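Local coordinates for protein p-nitrophenyl phosphatase (Pho2) (Archaeoglobus fulgidus, PDB 3QGM) that probably acts as a metal-dependent phosphatase of the haloacid dehalogenase (HAD) superfamily and binds calcium or magnesium through a cluster of aspartates, at residues G10-I15 with K205-V210; K42-S47 with L197-L202; A118-V123 with R146-N151. All coordinates share one frame; numbering follows the deposited sequence.

Contact 1: residues G10-I15 with K205-V210; sequences GYIIDI and KDVAVV. With CA (calcium ion), chain E.
The carbonyl oxygen of I12 accepts V210 N at 2.8 Å from I12 O and has a CA-H...O contact from V209 CA. This is the parallel pairing of strands 10-14 and 207-211 in the Rossmann-like sheet of a HAD hydrolase. The same alternation continues both ways, from G10 N on D206 O to D14 N, which reaches V210 O at 2.9 Å with an N-H...O angle of 172°. On the face that carries V207, I12 and V209, I12 sets CG1 against V207 CG1 at 3.8 Å and CB against V209 CG2, and M193, A196 and L200 of helix 190-200 close over I12. On the face of Y11, A208, I13 and V210, A208 CB lies 4.0 Å from Y11 CE1 and V210 CG2 at the ring edge; M262 packs on Y11 and V210, and Y11 OH bonds P6 O and K8 N. With CG anti to the backbone N (chi1 166°), the D14 carboxylate is carried to the calcium. D16 and D212 complete the protein's share of the metal site; D14 and D16 fit the HAD DxD motif. Three waters also bind the ion, which D14 grips with both carboxylate oxygens, OD2 at 2.4 Å and OD1 at 2.6 Å.

Contact 2: residues K42-S47 with L197-L202; sequences KIIFVS and LDILGL
A Schellman motif ends helix 190-200, and the carbonyl of its last residue, L200, takes the ammonium group of K42 from strand 42-47. L202 N returns to L197 O at 3.1 Å, G201 N bonds D198 O only weakly, and G201 makes the turn with positive phi. K42 NZ lies 3.2 Å from L200 O, tilted from the carbonyl plane; its positive charge probably suits the negative end of the helix dipole. To arrive there the lysine chain bends at its last two torsions (chi3 149°, chi4 -110°), while its base stays apolar, with K42 CB 4.0 Å from L200 CD2. I44 carries the buried half of the contact with two branches. Its long arm, anti to the backbone N (chi1 -177°), drives CD1 onto I199 CG2 at 3.5 Å, a tight fit in which the two side chains cross at about a right angle. The shorter branch, I44 CG2, rests 3.8 Å from L200 CG and also meets CD1 and CD2 of that leucine. The helix end thus lies across one face of the sheet: I12 of strand 10-14 packs beside I44, L74 of strand 73-75 touches I44 and I199, and A196, earlier in the helix, packs on I44.

Contact 3: residues A118-V123 with R146-N151; sequences AEYLVV and RYIATN
V123 and L121 press on the Y147 ring, forming the dense side of this pairing between parallel strands 120-123 and 146-149. V123 CG2 comes within 3.4 Å of Y147 CE1, reaching the ring obliquely. L121 CD2 stands over a ring face in a CH-pi contact, 4.2 Å from the centroid of Y147 and 19° off the ring normal. I169, I170 and L173 of helix 167-177 line this face of the sheet, I169 touching V123 and the other two Y147. The two central hydrogen bonds are short: I148 N meets L121 O at 2.8 Å, and V123 N meets I148 O at 2.8 Å.

The face of Y120, V122 and I148 is buried as well, under helix 76-87, and gives way to solvent only toward R146 and E119. There Y120 and R146 run side by side in the same direction, with R146 CG 3.5 Å from Y120 CE2 and R146 CB over one face of the ring, while I148 CG1 sits at the ring edge. The guanidinium plane is turned 74° from the ring, and both polar ends converge on E87, which hydrogen-bonds Y120 OH through OE1 and forms a salt bridge with R146 NH2 through OE2. At the start of the pair, where E119 O and R146 N are too far apart for a hydrogen bond, a water bridges them: it donates to E119 O at 2.8 Å and accepts from R146 N at 2.9 Å. At the far end the chain turns away after T150 N bonds V123 O; T150 OG1 donates to N151 OD1 at 2.8 Å and also has S50 OG as a partner.

Helix 131-143 connects the two strands, so the contact is the strand pairing of a beta-alpha-beta unit, within a parallel sheet distinct from the metal-bearing one, consistent with the alpha/beta cap domain of UmpH-like HAD phosphatases.

How the contacts relate
Contacts 1 and 2 adjoin each other, their centres 7 Å apart, and share the six-stranded parallel sheet in which strands 10-14 and 42-47 are neighbours. I13 probably bonds I44 and V46 through its backbone, joining them directly, and helix 190-200 of contact 2 leads in the chain to strand 207-211 of contact 1. Contact 3 belongs to the separate five-stranded sheet, its centre about 27 Å from that of contact 1 and 24 Å from that of contact 2. Along the sequence, contact 3 is nested within contact 2, and contact 2 within contact 1. The second sheet is therefore an insertion into the core, which closes again to bring the metal-binding aspartates together.

Contact 1: residues G10-I15 with K205-V210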
loop_
_atom_site.group_PDB
_atom_site.type_symbol
_atom_site.label_atom_id
_atom_site.label_comp_id
_atom_site.label_asym_id
_atom_site.label_seq_id
_atom_site.Cartn_x
_atom_site.Cartn_y
_atom_site.Cartn_z
ATOM N N GLY A 10 36.589 -2.191 -13.481
ATOM C CA GLY A 10 35.410 -3.022 -13.215
ATOM C C GLY A 10 34.070 -2.465 -13.645
ATOM O O GLY A 10 33.908 -1.267 -13.878
ATOM N N TYR A 11 33.103 -3.367 -13.719
ATOM C CA TYR A 11 31.754 -3.063 -14.205
ATOM C C TYR A 11 30.725 -3.716 -13.282
ATOM O O TYR A 11 30.794 -4.892 -12.999
ATOM C CB TYR A 11 31.594 -3.567 -15.639
ATOM C CG TYR A 11 32.497 -2.808 -16.566
ATOM C CD1 TYR A 11 32.052 -1.652 -17.204
ATOM C CD2 TYR A 11 33.813 -3.181 -16.744
ATOM C CE1 TYR A 11 32.880 -0.920 -18.010
ATOM C CE2 TYR A 11 34.667 -2.424 -17.549
ATOM C CZ TYR A 11 34.194 -1.296 -18.175
ATOM O OH TYR A 11 35.026 -0.525 -18.984
ATOM N N ILE A 12 29.800 -2.913 -12.800
ATOM C CA ILE A 12 28.640 -3.377 -12.051
ATOM C C ILE A 12 27.536 -3.418 -13.085
ATOM O O ILE A 12 27.131 -2.364 -13.604
ATOM C CB ILE A 12 28.277 -2.427 -10.916
ATOM C CG1 ILE A 12 29.399 -2.500 -9.875
ATOM C CG2 ILE A 12 26.894 -2.827 -10.313
ATOM C CD1 ILE A 12 29.230 -1.591 -8.653
ATOM N N ILE A 13 27.102 -4.645 -13.417
ATOM C CA ILE A 13 26.179 -4.869 -14.545
ATOM C C ILE A 13 24.805 -5.353 -14.080
ATOM O O ILE A 13 24.646 -6.375 -13.425
ATOM C CB ILE A 13 26.784 -5.755 -15.639
ATOM C CG1 ILE A 13 28.130 -5.171 -16.115
ATOM C CG2 ILE A 13 25.843 -5.825 -16.821
ATOM C CD1 ILE A 13 28.831 -6.018 -17.207
ATOM N N ASP A 14 23.800 -4.542 -14.362
ATOM C CA ASP A 14 22.382 -4.978 -14.229
ATOM C C ASP A 14 22.162 -6.182 -15.170
ATOM O O ASP A 14 22.705 -6.213 -16.287
ATOM C CB ASP A 14 21.528 -3.758 -14.568
ATOM C CG ASP A 14 20.047 -4.041 -14.817
ATOM O OD1 ASP A 14 19.341 -4.854 -14.151
ATOM O OD2 ASP A 14 19.580 -3.334 -15.727
ATOM N N ILE A 15 21.416 -7.184 -14.702
ATOM C CA ILE A 15 21.132 -8.380 -15.500
ATOM C C ILE A 15 19.911 -8.139 -16.408
ATOM O O ILE A 15 20.043 -8.161 -17.630
ATOM C CB ILE A 15 20.871 -9.591 -14.610
ATOM C CG1 ILE A 15 22.121 -9.928 -13.772
ATOM C CG2 ILE A 15 20.446 -10.837 -15.435
ATOM C CD1 ILE A 15 21.854 -10.946 -12.658
ATOM N N LYS A 205 35.810 5.092 -8.563
ATOM C CA LYS A 205 36.427 5.854 -9.644
ATOM C C LYS A 205 36.892 4.927 -10.769
ATOM O O LYS A 205 37.031 5.356 -11.911
ATOM C CB LYS A 205 37.602 6.701 -9.105
ATOM C CG LYS A 205 38.857 5.865 -8.833
ATOM C CD LYS A 205 39.985 6.610 -8.125
ATOM C CE LYS A 205 41.172 5.665 -7.898
ATOM N NZ LYS A 205 42.438 6.429 -7.732
ATOM N N ASP A 206 37.129 3.660 -10.435
ATOM C CA ASP A 206 37.549 2.654 -11.396
ATOM C C ASP A 206 36.415 1.720 -11.792
ATOM O O ASP A 206 36.666 0.644 -12.336
ATOM C CB ASP A 206 38.677 1.809 -10.807
ATOM C CG ASP A 206 39.966 2.542 -10.731
ATOM O OD1 ASP A 206 40.416 3.059 -11.779
ATOM O OD2 ASP A 206 40.529 2.598 -9.620
ATOM N N VAL A 207 35.174 2.115 -11.535
ATOM C CA VAL A 207 34.044 1.266 -11.875
ATOM C C VAL A 207 32.982 2.042 -12.683
ATOM O O VAL A 207 32.795 3.259 -12.503
ATOM C CB VAL A 207 33.452 0.635 -10.593
ATOM C CG1 VAL A 207 32.209 -0.196 -10.919
ATOM C CG2 VAL A 207 34.478 -0.239 -9.871
ATOM N N ALA A 208 32.339 1.349 -13.626
ATOM C CA ALA A 208 31.149 1.894 -14.292
ATOM C C ALA A 208 29.940 1.011 -13.994
ATOM O O ALA A 208 30.059 -0.194 -13.891
ATOM C CB ALA A 208 31.360 2.060 -15.814
ATOM N N VAL A 209 28.780 1.633 -13.837
ATOM C CA VAL A 209 27.536 0.947 -13.486
ATOM C C VAL A 209 26.673 0.949 -14.747
ATOM O O VAL A 209 26.405 2.008 -15.316
ATOM C CB VAL A 209 26.885 1.673 -12.307
ATOM C CG1 VAL A 209 25.407 1.133 -11.990
ATOM C CG2 VAL A 209 27.801 1.567 -11.101
ATOM N N VAL A 210 26.299 -0.233 -15.220
ATOM C CA VAL A 210 25.620 -0.363 -16.504
ATOM C C VAL A 210 24.255 -0.915 -16.220
ATOM O O VAL A 210 24.128 -1.850 -15.395
ATOM C CB VAL A 210 26.308 -1.395 -17.420
ATOM C CG1 VAL A 210 25.551 -1.498 -18.768
ATOM C CG2 VAL A 210 27.791 -1.041 -17.667
HETATM CA CA CA E . 17.268 -3.770 -15.367
HETATM O O HOH W 1 15.031 -3.818 -16.343
HETATM O O HOH W 2 16.153 -5.072 -13.764
HETATM O O HOH W 3 17.283 -2.264 -13.855
#

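Contact 2: residues K42-S47 with L197-L202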
loop_
_atom_site.group_PDB
_atom_site.type_symbol
_atom_site.label_atom_id
_atom_site.label_comp_id
_atom_site.label_asym_id
_atom_site.label_seq_id
_atom_site.Cartn_x
_atom_site.Cartn_y
_atom_site.Cartn_z
ATOM N N LYS A 42 36.927 -6.957 -14.633
ATOM C CA LYS A 42 36.227 -7.626 -13.568
ATOM C C LYS A 42 34.772 -7.173 -13.660
ATOM O O LYS A 42 34.490 -6.032 -14.047
ATOM C CB LYS A 42 36.788 -7.230 -12.203
ATOM C CG LYS A 42 38.280 -7.510 -11.980
ATOM C CD LYS A 42 38.703 -6.744 -10.725
ATOM C CE LYS A 42 39.840 -7.402 -9.915
ATOM N NZ LYS A 42 39.361 -7.946 -8.616
ATOM N N ILE A 43 33.860 -8.064 -13.300
ATOM C CA ILE A 43 32.443 -7.814 -13.452
ATOM C C ILE A 43 31.737 -8.322 -12.230
ATOM O O ILE A 43 32.118 -9.332 -11.659
ATOM C CB ILE A 43 31.880 -8.536 -14.720
ATOM C CG1 ILE A 43 32.538 -7.992 -15.983
ATOM C CG2 ILE A 43 30.365 -8.355 -14.832
ATOM C CD1 ILE A 43 31.906 -8.509 -17.239
ATOM N N ILE A 44 30.722 -7.601 -11.799
ATOM C CA ILE A 44 29.792 -8.135 -10.846
ATOM C C ILE A 44 28.395 -7.821 -11.358
ATOM O O ILE A 44 28.080 -6.677 -11.735
ATOM C CB ILE A 44 30.028 -7.638 -9.426
ATOM C CG1 ILE A 44 29.044 -8.314 -8.451
ATOM C CG2 ILE A 44 29.881 -6.142 -9.323
ATOM C CD1 ILE A 44 29.530 -8.315 -6.974
ATOM N N PHE A 45 27.576 -8.859 -11.410
ATOM C CA PHE A 45 26.196 -8.744 -11.876
ATOM C C PHE A 45 25.315 -8.400 -10.665
ATOM O O PHE A 45 25.408 -9.054 -9.618
ATOM C CB PHE A 45 25.757 -10.048 -12.522
ATOM C CG PHE A 45 26.555 -10.420 -13.737
ATOM C CD1 PHE A 45 27.577 -11.355 -13.649
ATOM C CD2 PHE A 45 26.289 -9.841 -14.981
ATOM C CE1 PHE A 45 28.351 -11.690 -14.771
ATOM C CE2 PHE A 45 27.048 -10.177 -16.106
ATOM C CZ PHE A 45 28.079 -11.106 -15.998
ATOM N N VAL A 46 24.512 -7.346 -10.761
ATOM C CA VAL A 46 23.751 -6.887 -9.591
ATOM C C VAL A 46 22.283 -6.832 -9.961
ATOM O O VAL A 46 21.936 -6.217 -10.956
ATOM C CB VAL A 46 24.247 -5.529 -9.051
ATOM C CG1 VAL A 46 23.326 -4.998 -7.939
ATOM C CG2 VAL A 46 25.677 -5.626 -8.477
ATOM N N SER A 47 21.423 -7.483 -9.177
ATOM C CA SER A 47 20.003 -7.537 -9.485
ATOM C C SER A 47 19.168 -7.303 -8.254
ATOM O O SER A 47 19.518 -7.750 -7.183
ATOM C CB SER A 47 19.625 -8.919 -10.013
ATOM O OG SER A 47 18.231 -9.062 -10.057
ATOM N N LEU A 197 31.129 -2.980 -4.761
ATOM C CA LEU A 197 32.486 -2.387 -4.707
ATOM C C LEU A 197 33.492 -3.195 -3.844
ATOM O O LEU A 197 34.590 -3.534 -4.302
ATOM C CB LEU A 197 32.391 -0.967 -4.178
ATOM C CG LEU A 197 31.778 0.055 -5.118
ATOM C CD1 LEU A 197 31.889 1.465 -4.526
ATOM C CD2 LEU A 197 32.487 0.037 -6.460
ATOM N N ASP A 198 33.075 -3.513 -2.621
ATOM C CA ASP A 198 33.823 -4.342 -1.695
ATOM C C ASP A 198 34.164 -5.697 -2.331
ATOM O O ASP A 198 35.304 -6.164 -2.276
ATOM C CB ASP A 198 32.987 -4.555 -0.413
ATOM C CG ASP A 198 33.840 -4.996 0.789
ATOM O OD1 ASP A 198 34.359 -6.119 0.767
ATOM O OD2 ASP A 198 33.973 -4.203 1.762
ATOM N N ILE A 199 33.168 -6.334 -2.943
ATOM C CA ILE A 199 33.396 -7.595 -3.648
ATOM C C ILE A 199 34.412 -7.370 -4.768
ATOM O O ILE A 199 35.367 -8.116 -4.875
ATOM C CB ILE A 199 32.064 -8.213 -4.182
ATOM C CG1 ILE A 199 31.234 -8.755 -2.993
ATOM C CG2 ILE A 199 32.339 -9.335 -5.227
ATOM C CD1 ILE A 199 29.803 -9.123 -3.342
ATOM N N LEU A 200 34.229 -6.328 -5.571
ATOM C CA LEU A 200 35.135 -6.056 -6.679
ATOM C C LEU A 200 36.550 -5.750 -6.158
ATOM O O LEU A 200 37.530 -5.996 -6.834
ATOM C CB LEU A 200 34.635 -4.878 -7.527
ATOM C CG LEU A 200 33.478 -5.126 -8.516
ATOM C CD1 LEU A 200 32.940 -3.814 -9.042
ATOM C CD2 LEU A 200 33.891 -6.049 -9.666
ATOM N N GLY A 201 36.624 -5.201 -4.949
ATOM C CA GLY A 201 37.870 -4.660 -4.401
ATOM C C GLY A 201 38.284 -3.440 -5.204
ATOM O O GLY A 201 39.465 -3.276 -5.528
ATOM N N LEU A 202 37.304 -2.617 -5.607
ATOM C CA LEU A 202 37.613 -1.440 -6.438
ATOM C C LEU A 202 36.969 -0.219 -5.859
ATOM O O LEU A 202 35.935 -0.292 -5.235
ATOM C CB LEU A 202 37.182 -1.616 -7.913
ATOM C CG LEU A 202 37.836 -2.720 -8.755
ATOM C CD1 LEU A 202 37.221 -2.800 -10.152
ATOM C CD2 LEU A 202 39.384 -2.578 -8.852
#

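Contact 3: residues A118-V123 with R146-N151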
loop_
_atom_site.group_PDB
_atom_site.type_symbol
_atom_site.label_atom_id
_atom_site.label_comp_id
_atom_site.label_asym_id
_atom_site.label_seq_id
_atom_site.Cartn_x
_atom_site.Cartn_y
_atom_site.Cartn_z
ATOM N N ALA A 118 9.904 -11.952 15.937
ATOM C CA ALA A 118 10.985 -11.428 15.103
ATOM C C ALA A 118 11.710 -10.246 15.718
ATOM O O ALA A 118 11.070 -9.395 16.316
ATOM C CB ALA A 118 10.427 -11.012 13.730
ATOM N N GLU A 119 13.027 -10.180 15.532
ATOM C CA GLU A 119 13.785 -8.949 15.722
ATOM C C GLU A 119 13.883 -8.125 14.431
ATOM O O GLU A 119 14.166 -6.944 14.488
ATOM C CB GLU A 119 15.215 -9.225 16.178
ATOM C CG GLU A 119 15.401 -10.483 17.005
ATOM C CD GLU A 119 16.876 -10.879 17.059
ATOM O OE1 GLU A 119 17.696 -9.927 17.175
ATOM O OE2 GLU A 119 17.199 -12.090 16.949
ATOM N N TYR A 120 13.712 -8.765 13.273
ATOM C CA TYR A 120 13.748 -8.066 11.994
ATOM C C TYR A 120 12.494 -8.378 11.189
ATOM O O TYR A 120 12.065 -9.551 11.102
ATOM C CB TYR A 120 14.959 -8.485 11.159
ATOM C CG TYR A 120 16.315 -7.919 11.581
ATOM C CD1 TYR A 120 16.973 -8.398 12.714
ATOM C CD2 TYR A 120 16.933 -6.890 10.838
ATOM C CE1 TYR A 120 18.214 -7.853 13.109
ATOM C CE2 TYR A 120 18.170 -6.341 11.237
ATOM C CZ TYR A 120 18.795 -6.848 12.362
ATOM O OH TYR A 120 20.007 -6.355 12.717
ATOM N N LEU A 121 11.945 -7.326 10.581
ATOM C CA LEU A 121 10.965 -7.446 9.542
ATOM C C LEU A 121 11.676 -7.303 8.201
ATOM O O LEU A 121 12.320 -6.300 7.952
ATOM C CB LEU A 121 9.867 -6.344 9.723
ATOM C CG LEU A 121 8.870 -6.121 8.575
ATOM C CD1 LEU A 121 8.097 -7.438 8.245
ATOM C CD2 LEU A 121 7.904 -4.860 8.898
ATOM N N VAL A 122 11.532 -8.301 7.337
ATOM C CA VAL A 122 12.167 -8.354 6.037
ATOM C C VAL A 122 11.077 -8.367 4.953
ATOM O O VAL A 122 10.279 -9.284 4.857
ATOM C CB VAL A 122 13.090 -9.594 5.931
ATOM C CG1 VAL A 122 13.870 -9.601 4.639
ATOM C CG2 VAL A 122 14.043 -9.615 7.129
ATOM N N VAL A 123 10.993 -7.279 4.205
ATOM C CA VAL A 123 9.916 -7.110 3.262
ATOM C C VAL A 123 10.484 -7.410 1.901
ATOM O O VAL A 123 11.436 -6.807 1.493
ATOM C CB VAL A 123 9.368 -5.667 3.339
ATOM C CG1 VAL A 123 8.654 -5.318 2.063
ATOM C CG2 VAL A 123 8.440 -5.499 4.573
ATOM N N ARG A 146 13.273 -3.588 13.694
ATOM C CA ARG A 146 14.100 -3.114 12.614
ATOM C C ARG A 146 13.528 -3.668 11.310
ATOM O O ARG A 146 13.167 -4.823 11.232
ATOM C CB ARG A 146 15.538 -3.612 12.846
ATOM C CG ARG A 146 16.542 -3.243 11.770
ATOM C CD ARG A 146 17.889 -2.894 12.477
ATOM N NE ARG A 146 18.968 -2.577 11.556
ATOM C CZ ARG A 146 19.216 -1.353 11.079
ATOM N NH1 ARG A 146 18.468 -0.310 11.427
ATOM N NH2 ARG A 146 20.239 -1.177 10.241
ATOM N N TYR A 147 13.508 -2.840 10.285
ATOM C CA TYR A 147 12.693 -3.068 9.124
ATOM C C TYR A 147 13.575 -2.901 7.890
ATOM O O TYR A 147 14.040 -1.814 7.573
ATOM C CB TYR A 147 11.494 -2.099 9.210
ATOM C CG TYR A 147 10.624 -1.913 7.987
ATOM C CD1 TYR A 147 10.650 -2.798 6.910
ATOM C CD2 TYR A 147 9.737 -0.853 7.946
ATOM C CE1 TYR A 147 9.834 -2.595 5.793
ATOM C CE2 TYR A 147 8.920 -0.629 6.837
ATOM C CZ TYR A 147 8.959 -1.505 5.770
ATOM O OH TYR A 147 8.165 -1.236 4.683
ATOM N N ILE A 148 13.816 -4.019 7.212
ATOM C CA ILE A 148 14.607 -4.038 6.016
ATOM C C ILE A 148 13.763 -4.413 4.796
ATOM O O ILE A 148 12.943 -5.342 4.841
ATOM C CB ILE A 148 15.733 -5.089 6.113
ATOM C CG1 ILE A 148 16.358 -5.051 7.511
ATOM C CG2 ILE A 148 16.781 -4.777 5.032
ATOM C CD1 ILE A 148 17.209 -3.838 7.744
ATOM N N ALA A 149 14.001 -3.744 3.699
ATOM C CA ALA A 149 13.365 -4.127 2.436
ATOM C C ALA A 149 14.445 -4.543 1.428
ATOM O O ALA A 149 15.519 -3.960 1.356
ATOM C CB ALA A 149 12.503 -2.998 1.886
ATOM N N THR A 150 14.134 -5.572 0.659
ATOM C CA THR A 150 15.027 -6.107 -0.336
ATOM C C THR A 150 15.308 -5.106 -1.444
ATOM O O THR A 150 16.453 -4.943 -1.904
ATOM C CB THR A 150 14.413 -7.409 -0.934
ATOM O OG1 THR A 150 13.067 -7.151 -1.385
ATOM C CG2 THR A 150 14.364 -8.541 0.115
ATOM N N ASN A 151 14.263 -4.419 -1.870
ATOM C CA ASN A 151 14.365 -3.509 -2.997
ATOM C C ASN A 151 13.170 -2.530 -2.981
ATOM O O ASN A 151 12.138 -2.857 -2.377
ATOM C CB ASN A 151 14.381 -4.299 -4.324
ATOM C CG ASN A 151 13.095 -5.012 -4.601
ATOM O OD1 ASN A 151 12.694 -5.899 -3.842
ATOM N ND2 ASN A 151 12.474 -4.706 -5.746
HETATM O O HOH W 4 14.473 -4.647 16.059
#